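PDB 3FHD: ORF 37 from Human herpesvirus 8 type M, which degrades DNA as an endonuclease and exonuclease, processing branched viral DNA intermediates and helping to produce packaged unit-length linear genomes, and belongs to the PD-(D/E)XK nuclease superfamily. Local coordinates for residues Pro29-Leu38 and Ser56-Lys67; Met86-Ser94 and Val105-Phe114. All coordinates share one frame; numbering follows the deposited sequence.

How the contacts relate
Both contacts lie in the helical part of the nuclease, on the same side of the chain's centre and away from the magnesium site. Contact 1 is partly buried. It lays the irregular 29-38 segment against the two short helices of 56-67 and mixes aromatic packing with polar bonds. Contact 2 is buried. It joins helix 83-100 to helix 104-113 almost wholly through aromatic, sulfur and aliphatic groups. Helix 83-100 is one side of contact 2 and packs against contact 1; the two centres are about 15 Å apart. Tyr88 OH probably bonds Leu57 O at 2.6 Å, and Phe91 packs against both Phe33 and Phe62, so the aromatic packing runs on from one contact to the other.

Contact 1 of 2, residues Pro29-Leu38 and Ser56-Lys67; sequences PADLFSEDYL and SLSFSKFLKHAK
Phe33 turns its ring edge onto the face of His65 in a T-shaped pair within an aromatic cluster that also holds Phe62. The planes of Phe33 and His65 stand at 60°, and Phe33 CD2 lies 3.4 Å above the centre of the imidazole. Phe62 meets Phe33 rim to rim, with Phe62 CE1 3.4 Å from Phe33 CZ. The Lys67 chain runs past Phe33 in the opposite direction and brings NZ near Phe33 CB.

Leu32 extends the apolar patch. Its CD1 branch reaches Phe62, while CD2 meets Leu57 CD2. The same Leu57 methyl also touches Ala30 CB at 3.5 Å.

Polar groups position these side chains. Asp31 OD1 closes an Asx turn by accepting from Phe33 N at 2.9 Å, well above the carboxylate plane. It also takes a weak bond from His65 NE2 at 2.8 Å. With CG anti to the backbone N (chi1 -168°), His65 can serve as N-cap of helix 66-72: its ND1 accepts from Lys67 N, in the ring plane. The ND1 bond, with the weak one at NE2, helps hold the ring with a face toward Phe33.

Further out, Val68 packs on both Phe33 and Phe62. Next to Pro29, the first modelled residue, Ala30 N donates to Ser56 OG at 3.1 Å; the same oxygen also bonds Val53 O.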
loop_
_atom_site.group_PDB
_atom_site.type_symbol
_atom_site.label_atom_id
_atom_site.label_comp_id
_atom_site.label_asym_id
_atom_site.label_seq_id
_atom_site.Cartn_x
_atom_site.Cartn_y
_atom_site.Cartn_z
ATOM N N PRO A 29 -1.711 6.918 -28.958
ATOM C CA PRO A 29 -0.664 7.034 -27.928
ATOM C C PRO A 29 -0.326 8.489 -27.593
ATOM O O PRO A 29 -0.742 9.416 -28.303
ATOM C CB PRO A 29 0.554 6.349 -28.580
ATOM C CG PRO A 29 0.280 6.420 -30.065
ATOM C CD PRO A 29 -1.214 6.225 -30.163
ATOM N N ALA A 30 0.401 8.685 -26.499
ATOM C CA ALA A 30 0.895 10.001 -26.134
ATOM C C ALA A 30 2.404 9.959 -26.195
ATOM O O ALA A 30 3.019 8.896 -26.100
ATOM C CB ALA A 30 0.429 10.397 -24.737
ATOM N N ASP A 31 3.001 11.125 -26.364
ATOM C CA ASP A 31 4.433 11.191 -26.480
ATOM C C ASP A 31 4.982 11.967 -25.293
ATOM O O ASP A 31 4.801 13.182 -25.211
ATOM C CB ASP A 31 4.810 11.843 -27.819
ATOM C CG ASP A 31 6.293 11.691 -28.165
ATOM O OD1 ASP A 31 7.050 11.063 -27.394
ATOM O OD2 ASP A 31 6.700 12.215 -29.226
ATOM N N LEU A 32 5.657 11.264 -24.377
ATOM C CA LEU A 32 6.357 11.944 -23.285
ATOM C C LEU A 32 7.421 12.891 -23.827
ATOM O O LEU A 32 7.851 13.803 -23.141
ATOM C CB LEU A 32 6.988 10.946 -22.287
ATOM C CG LEU A 32 6.101 10.283 -21.216
ATOM C CD1 LEU A 32 6.908 9.348 -20.312
ATOM C CD2 LEU A 32 5.338 11.316 -20.403
ATOM N N PHE A 33 7.847 12.662 -25.064
ATOM C CA PHE A 33 8.874 13.490 -25.691
ATOM C C PHE A 33 8.298 14.569 -26.601
ATOM O O PHE A 33 9.017 15.462 -27.051
ATOM C CB PHE A 33 9.919 12.604 -26.391
ATOM C CG PHE A 33 10.687 11.742 -25.429
ATOM C CD1 PHE A 33 11.696 12.289 -24.654
ATOM C CD2 PHE A 33 10.363 10.399 -25.264
ATOM C CE1 PHE A 33 12.398 11.498 -23.731
ATOM C CE2 PHE A 33 11.050 9.593 -24.353
ATOM C CZ PHE A 33 12.072 10.143 -23.584
ATOM N N SER A 34 6.994 14.501 -26.849
ATOM C CA SER A 34 6.325 15.523 -27.651
ATOM C C SER A 34 6.209 16.800 -26.832
ATOM O O SER A 34 6.023 16.748 -25.624
ATOM C CB SER A 34 4.931 15.063 -28.069
ATOM O OG SER A 34 4.216 16.139 -28.665
ATOM N N GLU A 35 6.305 17.947 -27.490
ATOM C CA GLU A 35 6.124 19.226 -26.792
ATOM C C GLU A 35 4.650 19.676 -26.736
ATOM O O GLU A 35 4.336 20.663 -26.063
ATOM C CB GLU A 35 7.030 20.320 -27.387
ATOM N N ASP A 36 3.762 18.946 -27.428
ATOM C CA ASP A 36 2.313 19.184 -27.381
ATOM C C ASP A 36 1.786 19.163 -25.961
ATOM O O ASP A 36 2.282 18.396 -25.116
ATOM C CB ASP A 36 1.574 18.107 -28.161
ATOM C CG ASP A 36 1.857 18.151 -29.657
ATOM O OD1 ASP A 36 1.978 19.265 -30.246
ATOM O OD2 ASP A 36 1.931 17.055 -30.255
ATOM N N TYR A 37 0.773 19.975 -25.683
ATOM C CA TYR A 37 0.182 19.956 -24.344
ATOM C C TYR A 37 -0.792 18.792 -24.193
ATOM O O TYR A 37 -1.579 18.526 -25.087
ATOM C CB TYR A 37 -0.458 21.315 -24.004
ATOM C CG TYR A 37 0.588 22.422 -23.921
ATOM C CD1 TYR A 37 1.635 22.340 -23.004
ATOM C CD2 TYR A 37 0.542 23.535 -24.761
ATOM C CE1 TYR A 37 2.617 23.322 -22.920
ATOM C CE2 TYR A 37 1.524 24.545 -24.678
ATOM C CZ TYR A 37 2.558 24.421 -23.753
ATOM O OH TYR A 37 3.548 25.389 -23.646
ATOM N N LEU A 38 -0.709 18.082 -23.071
ATOM C CA LEU A 38 -1.567 16.913 -22.822
ATOM C C LEU A 38 -3.058 17.250 -22.924
ATOM O O LEU A 38 -3.851 16.484 -23.483
ATOM C CB LEU A 38 -1.291 16.315 -21.443
ATOM C CG LEU A 38 -2.061 15.018 -21.151
ATOM C CD1 LEU A 38 -1.740 13.896 -22.148
ATOM C CD2 LEU A 38 -1.857 14.559 -19.702
ATOM N N SER A 56 -0.536 5.086 -21.582
ATOM C CA SER A 56 0.702 5.164 -22.368
ATOM C C SER A 56 1.842 6.033 -21.810
ATOM O O SER A 56 2.889 6.169 -22.462
ATOM C CB SER A 56 0.412 5.579 -23.809
ATOM O OG SER A 56 0.191 6.983 -23.909
ATOM N N LEU A 57 1.631 6.634 -20.643
ATOM C CA LEU A 57 2.643 7.501 -20.025
ATOM C C LEU A 57 3.455 6.727 -18.966
ATOM O O LEU A 57 4.032 7.320 -18.073
ATOM C CB LEU A 57 1.968 8.735 -19.428
ATOM C CG LEU A 57 1.205 9.643 -20.438
ATOM C CD1 LEU A 57 0.767 10.935 -19.759
ATOM C CD2 LEU A 57 2.040 9.954 -21.654
ATOM N N SER A 58 3.468 5.402 -19.085
ATOM C CA SER A 58 4.136 4.490 -18.136
ATOM C C SER A 58 5.675 4.478 -18.284
ATOM O O SER A 58 6.203 4.824 -19.331
ATOM C CB SER A 58 3.586 3.072 -18.375
ATOM O OG SER A 58 4.034 2.590 -19.630
ATOM N N PHE A 59 6.379 4.018 -17.263
ATOM C CA PHE A 59 7.832 3.812 -17.332
ATOM C C PHE A 59 8.179 2.838 -18.493
ATOM O O PHE A 59 9.154 3.043 -19.190
ATOM C CB PHE A 59 8.294 3.221 -15.996
ATOM C CG PHE A 59 9.834 3.221 -15.768
ATOM C CD1 PHE A 59 10.623 4.309 -16.094
ATOM C CD2 PHE A 59 10.440 2.146 -15.123
ATOM C CE1 PHE A 59 12.031 4.299 -15.872
ATOM C CE2 PHE A 59 11.871 2.146 -14.871
ATOM C CZ PHE A 59 12.631 3.235 -15.222
ATOM N N SER A 60 7.385 1.786 -18.677
ATOM C CA SER A 60 7.645 0.790 -19.736
ATOM C C SER A 60 7.616 1.433 -21.124
ATOM O O SER A 60 8.540 1.220 -21.928
ATOM C CB SER A 60 6.675 -0.402 -19.623
ATOM O OG SER A 60 6.795 -1.042 -18.341
ATOM N N LYS A 61 6.579 2.232 -21.405
ATOM C CA LYS A 61 6.472 2.895 -22.696
ATOM C C LYS A 61 7.561 3.967 -22.865
ATOM O O LYS A 61 8.061 4.187 -23.962
ATOM C CB LYS A 61 5.078 3.501 -22.886
ATOM C CG LYS A 61 3.921 2.476 -22.945
ATOM C CD LYS A 61 4.036 1.515 -24.112
ATOM C CE LYS A 61 2.672 0.833 -24.428
ATOM N NZ LYS A 61 1.981 0.256 -23.209
ATOM N N PHE A 62 7.902 4.661 -21.781
ATOM C CA PHE A 62 9.077 5.535 -21.764
ATOM C C PHE A 62 10.364 4.786 -22.260
ATOM O O PHE A 62 11.048 5.239 -23.178
ATOM C CB PHE A 62 9.229 6.128 -20.351
ATOM C CG PHE A 62 10.494 6.912 -20.140
ATOM C CD1 PHE A 62 10.626 8.200 -20.657
ATOM C CD2 PHE A 62 11.527 6.374 -19.404
ATOM C CE1 PHE A 62 11.801 8.929 -20.437
ATOM C CE2 PHE A 62 12.715 7.088 -19.181
ATOM C CZ PHE A 62 12.848 8.367 -19.698
ATOM N N LEU A 63 10.678 3.633 -21.670
ATOM C CA LEU A 63 11.918 2.928 -21.973
ATOM C C LEU A 63 11.918 2.289 -23.372
ATOM O O LEU A 63 12.988 1.956 -23.928
ATOM C CB LEU A 63 12.191 1.859 -20.901
ATOM C CG LEU A 63 12.438 2.365 -19.486
ATOM C CD1 LEU A 63 12.661 1.162 -18.547
ATOM C CD2 LEU A 63 13.609 3.337 -19.472
ATOM N N LYS A 64 10.721 2.144 -23.939
ATOM C CA LYS A 64 10.516 1.517 -25.253
ATOM C C LYS A 64 10.509 2.571 -26.352
ATOM O O LYS A 64 10.572 2.226 -27.531
ATOM C CB LYS A 64 9.191 0.731 -25.289
ATOM C CG LYS A 64 9.195 -0.566 -24.449
ATOM C CD LYS A 64 9.538 -1.751 -25.304
ATOM C CE LYS A 64 10.002 -2.973 -24.507
ATOM N NZ LYS A 64 9.636 -4.222 -25.265
ATOM N N HIS A 65 10.437 3.847 -25.967
ATOM C CA HIS A 65 10.351 4.956 -26.955
ATOM C C HIS A 65 11.604 4.989 -27.843
ATOM O O HIS A 65 12.693 4.656 -27.381
ATOM C CB HIS A 65 10.168 6.295 -26.214
ATOM C CG HIS A 65 9.783 7.442 -27.102
ATOM N ND1 HIS A 65 10.679 8.062 -27.949
ATOM C CD2 HIS A 65 8.603 8.093 -27.267
ATOM C CE1 HIS A 65 10.068 9.033 -28.611
ATOM N NE2 HIS A 65 8.805 9.068 -28.221
ATOM N N ALA A 66 11.461 5.394 -29.104
ATOM C CA ALA A 66 12.598 5.494 -30.025
ATOM C C ALA A 66 13.778 6.322 -29.488
ATOM O O ALA A 66 14.939 5.958 -29.686
ATOM C CB ALA A 66 12.134 6.029 -31.400
ATOM N N LYS A 67 13.483 7.415 -28.792
ATOM C CA LYS A 67 14.513 8.309 -28.279
ATOM C C LYS A 67 15.336 7.719 -27.116
ATOM O O LYS A 67 16.531 7.979 -27.037
ATOM C CB LYS A 67 13.914 9.680 -27.934
ATOM C CG LYS A 67 13.277 10.422 -29.129
ATOM C CD LYS A 67 13.140 11.918 -28.813
ATOM C CE LYS A 67 12.666 12.762 -29.992
ATOM N NZ LYS A 67 11.261 13.280 -29.827
#

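Contact 2 of 2, residues Met86-Ser94 and Val105-Phe114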
loop_
_atom_site.group_PDB
_atom_site.type_symbol
_atom_site.label_atom_id
_atom_site.label_comp_id
_atom_site.label_asym_id
_atom_site.label_seq_id
_atom_site.Cartn_x
_atom_site.Cartn_y
_atom_site.Cartn_z
ATOM N N MET A 86 14.216 8.578 -11.835
ATOM C CA MET A 86 14.159 10.045 -11.614
ATOM C C MET A 86 13.953 10.777 -12.942
ATOM O O MET A 86 13.090 11.647 -13.036
ATOM C CB MET A 86 15.432 10.567 -10.913
ATOM C CG MET A 86 15.498 10.241 -9.416
ATOM S SD MET A 86 14.089 10.808 -8.424
ATOM C CE MET A 86 13.857 9.336 -7.525
ATOM N N ALA A 87 14.700 10.371 -13.977
ATOM C CA ALA A 87 14.548 10.919 -15.354
ATOM C C ALA A 87 13.107 10.744 -15.866
ATOM O O ALA A 87 12.496 11.697 -16.381
ATOM C CB ALA A 87 15.525 10.223 -16.312
ATOM N N TYR A 88 12.584 9.525 -15.745
ATOM C CA TYR A 88 11.173 9.235 -16.074
ATOM C C TYR A 88 10.201 10.138 -15.310
ATOM O O TYR A 88 9.280 10.702 -15.926
ATOM C CB TYR A 88 10.823 7.761 -15.774
ATOM C CG TYR A 88 9.319 7.497 -15.774
ATOM C CD1 TYR A 88 8.584 7.570 -16.952
ATOM C CD2 TYR A 88 8.642 7.218 -14.574
ATOM C CE1 TYR A 88 7.178 7.355 -16.963
ATOM C CE2 TYR A 88 7.240 7.022 -14.560
ATOM C CZ TYR A 88 6.533 7.067 -15.769
ATOM O OH TYR A 88 5.167 6.871 -15.756
ATOM N N ASN A 89 10.389 10.267 -13.985
ATOM C CA ASN A 89 9.508 11.143 -13.177
ATOM C C ASN A 89 9.465 12.556 -13.774
ATOM O O ASN A 89 8.407 13.170 -13.897
ATOM C CB ASN A 89 9.940 11.215 -11.710
ATOM C CG ASN A 89 9.332 10.071 -10.853
ATOM O OD1 ASN A 89 8.530 10.317 -9.953
ATOM N ND2 ASN A 89 9.683 8.843 -11.159
ATOM N N TYR A 90 10.626 13.078 -14.149
ATOM C CA TYR A 90 10.656 14.395 -14.778
ATOM C C TYR A 90 9.800 14.482 -16.044
ATOM O O TYR A 90 8.942 15.356 -16.149
ATOM C CB TYR A 90 12.098 14.866 -15.053
ATOM C CG TYR A 90 12.081 16.119 -15.905
ATOM C CD1 TYR A 90 11.679 17.356 -15.358
ATOM C CD2 TYR A 90 12.445 16.075 -17.251
ATOM C CE1 TYR A 90 11.642 18.511 -16.146
ATOM C CE2 TYR A 90 12.422 17.251 -18.048
ATOM C CZ TYR A 90 12.022 18.439 -17.486
ATOM O OH TYR A 90 12.017 19.588 -18.264
ATOM N N PHE A 91 10.032 13.592 -17.006
ATOM C CA PHE A 91 9.242 13.584 -18.253
ATOM C C PHE A 91 7.752 13.379 -18.002
ATOM O O PHE A 91 6.904 14.015 -18.673
ATOM C CB PHE A 91 9.768 12.507 -19.220
ATOM C CG PHE A 91 11.102 12.877 -19.859
ATOM C CD1 PHE A 91 11.161 13.850 -20.843
ATOM C CD2 PHE A 91 12.278 12.284 -19.427
ATOM C CE1 PHE A 91 12.395 14.234 -21.426
ATOM C CE2 PHE A 91 13.511 12.631 -19.991
ATOM C CZ PHE A 91 13.567 13.624 -21.005
ATOM N N LEU A 92 7.433 12.453 -17.097
ATOM C CA LEU A 92 6.044 12.185 -16.721
ATOM C C LEU A 92 5.362 13.471 -16.215
ATOM O O LEU A 92 4.328 13.876 -16.709
ATOM C CB LEU A 92 5.981 11.112 -15.614
ATOM C CG LEU A 92 4.548 10.867 -15.104
ATOM C CD1 LEU A 92 3.554 10.555 -16.266
ATOM C CD2 LEU A 92 4.567 9.776 -14.083
ATOM N N PHE A 93 5.923 14.064 -15.171
ATOM C CA PHE A 93 5.341 15.263 -14.593
ATOM C C PHE A 93 5.447 16.526 -15.456
ATOM O O PHE A 93 4.564 17.377 -15.381
ATOM C CB PHE A 93 5.800 15.479 -13.149
ATOM C CG PHE A 93 5.065 14.592 -12.168
ATOM C CD1 PHE A 93 3.924 15.069 -11.510
ATOM C CD2 PHE A 93 5.465 13.269 -11.960
ATOM C CE1 PHE A 93 3.221 14.261 -10.611
ATOM C CE2 PHE A 93 4.769 12.425 -11.065
ATOM C CZ PHE A 93 3.620 12.923 -10.392
ATOM N N SER A 94 6.449 16.620 -16.319
ATOM C CA SER A 94 6.428 17.710 -17.302
ATOM C C SER A 94 5.181 17.571 -18.195
ATOM O O SER A 94 4.539 18.575 -18.535
ATOM C CB SER A 94 7.698 17.747 -18.164
ATOM O OG SER A 94 7.680 18.915 -18.968
ATOM N N VAL A 105 6.673 19.417 -9.086
ATOM C CA VAL A 105 7.679 18.359 -9.328
ATOM C C VAL A 105 8.618 18.826 -10.426
ATOM O O VAL A 105 9.839 18.833 -10.253
ATOM C CB VAL A 105 7.054 17.006 -9.689
ATOM C CG1 VAL A 105 8.128 16.013 -10.145
ATOM C CG2 VAL A 105 6.294 16.437 -8.511
ATOM N N CYS A 106 8.027 19.253 -11.541
ATOM C CA CYS A 106 8.763 19.775 -12.665
ATOM C C CYS A 106 9.569 21.029 -12.263
ATOM O O CYS A 106 10.741 21.162 -12.629
ATOM C CB CYS A 106 7.767 20.040 -13.817
ATOM S SG CYS A 106 8.446 20.428 -15.411
ATOM N N ASN A 107 8.965 21.927 -11.477
ATOM C CA ASN A 107 9.656 23.136 -11.036
ATOM C C ASN A 107 10.923 22.804 -10.273
ATOM O O ASN A 107 11.939 23.449 -10.479
ATOM C CB ASN A 107 8.763 24.008 -10.157
ATOM C CG ASN A 107 7.709 24.755 -10.960
ATOM O OD1 ASN A 107 7.835 24.914 -12.166
ATOM N ND2 ASN A 107 6.662 25.216 -10.281
ATOM N N PHE A 108 10.838 21.801 -9.397
ATOM C CA PHE A 108 11.985 21.382 -8.580
ATOM C C PHE A 108 13.155 20.826 -9.406
ATOM O O PHE A 108 14.311 21.198 -9.164
ATOM C CB PHE A 108 11.582 20.379 -7.496
ATOM C CG PHE A 108 12.716 20.045 -6.521
ATOM C CD1 PHE A 108 12.970 20.866 -5.409
ATOM C CD2 PHE A 108 13.526 18.927 -6.726
ATOM C CE1 PHE A 108 14.019 20.568 -4.516
ATOM C CE2 PHE A 108 14.577 18.624 -5.850
ATOM C CZ PHE A 108 14.824 19.441 -4.737
ATOM N N PHE A 109 12.864 19.939 -10.360
ATOM C CA PHE A 109 13.879 19.443 -11.267
ATOM C C PHE A 109 14.551 20.600 -11.962
ATOM O O PHE A 109 15.772 20.757 -11.896
ATOM C CB PHE A 109 13.261 18.538 -12.349
ATOM C CG PHE A 109 13.104 17.087 -11.939
ATOM C CD1 PHE A 109 14.213 16.243 -11.852
ATOM C CD2 PHE A 109 11.822 16.557 -11.680
ATOM C CE1 PHE A 109 14.036 14.894 -11.476
ATOM C CE2 PHE A 109 11.639 15.217 -11.322
ATOM C CZ PHE A 109 12.728 14.390 -11.218
ATOM N N VAL A 110 13.753 21.420 -12.634
ATOM C CA VAL A 110 14.318 22.542 -13.399
ATOM C C VAL A 110 15.175 23.477 -12.522
ATOM O O VAL A 110 16.326 23.790 -12.869
ATOM C CB VAL A 110 13.234 23.282 -14.219
ATOM C CG1 VAL A 110 13.784 24.577 -14.855
ATOM C CG2 VAL A 110 12.677 22.369 -15.307
ATOM N N ASP A 111 14.651 23.890 -11.372
ATOM C CA ASP A 111 15.374 24.830 -10.516
ATOM C C ASP A 111 16.546 24.252 -9.700
ATOM O O ASP A 111 17.568 24.919 -9.533
ATOM C CB ASP A 111 14.415 25.527 -9.555
ATOM C CG ASP A 111 13.377 26.384 -10.267
ATOM O OD1 ASP A 111 13.715 27.059 -11.264
ATOM O OD2 ASP A 111 12.215 26.396 -9.808
ATOM N N ARG A 112 16.390 23.049 -9.151
ATOM C CA ARG A 112 17.353 22.530 -8.179
ATOM C C ARG A 112 18.226 21.414 -8.746
ATOM O O ARG A 112 19.292 21.126 -8.212
ATOM C CB ARG A 112 16.637 22.011 -6.926
ATOM C CG ARG A 112 15.858 23.070 -6.123
ATOM C CD ARG A 112 16.811 24.139 -5.588
ATOM N NE ARG A 112 16.152 25.431 -5.439
ATOM C CZ ARG A 112 16.796 26.572 -5.210
ATOM N NH1 ARG A 112 16.105 27.700 -5.071
ATOM N NH2 ARG A 112 18.129 26.591 -5.111
ATOM N N VAL A 113 17.760 20.761 -9.796
ATOM C CA VAL A 113 18.491 19.613 -10.344
ATOM C C VAL A 113 19.170 19.997 -11.666
ATOM O O VAL A 113 20.250 19.493 -11.957
ATOM C CB VAL A 113 17.576 18.339 -10.497
ATOM C CG1 VAL A 113 18.343 17.112 -11.087
ATOM C CG2 VAL A 113 16.916 17.952 -9.166
ATOM N N PHE A 114 18.531 20.869 -12.453
ATOM C CA PHE A 114 18.988 21.166 -13.828
ATOM C C PHE A 114 19.691 22.515 -13.931
ATOM O O PHE A 114 19.943 22.988 -15.035
ATOM C CB PHE A 114 17.835 21.161 -14.853
ATOM C CG PHE A 114 17.077 19.856 -14.974
ATOM C CD1 PHE A 114 17.576 18.651 -14.467
ATOM C CD2 PHE A 114 15.874 19.836 -15.695
ATOM C CE1 PHE A 114 16.849 17.454 -14.607
ATOM C CE2 PHE A 114 15.137 18.640 -15.854
ATOM C CZ PHE A 114 15.614 17.459 -15.311
#
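Tyr90 overlaps Phe109 with its CB, which sits over the centre of the phenyl face in a CH-pi contact. The distance from Tyr90 CB to the Phe109 ring centroid is 3.7 Å. The tyrosine ring then turns its edge toward the same phenyl group, in an offset edge-to-face pair. Its CD1 comes within 3.6 Å of Phe109 CB.

Phe114 completes the aromatic cluster. Its edge points at a face of Tyr90, and CE2 stands 3.4 Å above the centre of the tyrosine ring. This is a T-shaped pair, with planes at 78°. Tyr90 therefore acts as an edge to Phe109 and as a face to Phe114. Its CG is anti to the backbone N (chi1 171°), which carries the ring across to both partners. Phe109 O accepts from both Val113 N and Phe114 N where the helix widens into a pi-type turn.

Cys106 SG approaches the Tyr90 ring obliquely, 3.8 Å from Tyr90 CE1, and also packs on Ser94. Val110 CG2 touches the same CE1 more loosely. Phe109 CZ lies 3.3 Å from Met86 O, a backbone carbonyl that already accepts from Tyr90 N. Val105 fits against Phe93: its CG1 meets Phe93 CB at 3.8 Å, and its CG2 lies over the Phe93 ring, offset toward the rim.

The axes of the two helix segments approach to 9.1 Å, at a crossing angle of -125°. Tyr90 OH is satisfied by Leu119 O in the loop after helix 104-113. Helix 122-130 packs on the Tyr90, Phe109 and Phe114 cluster through Val125, Cys129 and Ala128. Helix 134-147 covers Phe93 and Val105 through Val144 and Leu143. Asn89 OD1 bonds Gln231 NE2, tying helix 83-100 to the short strand 230-231.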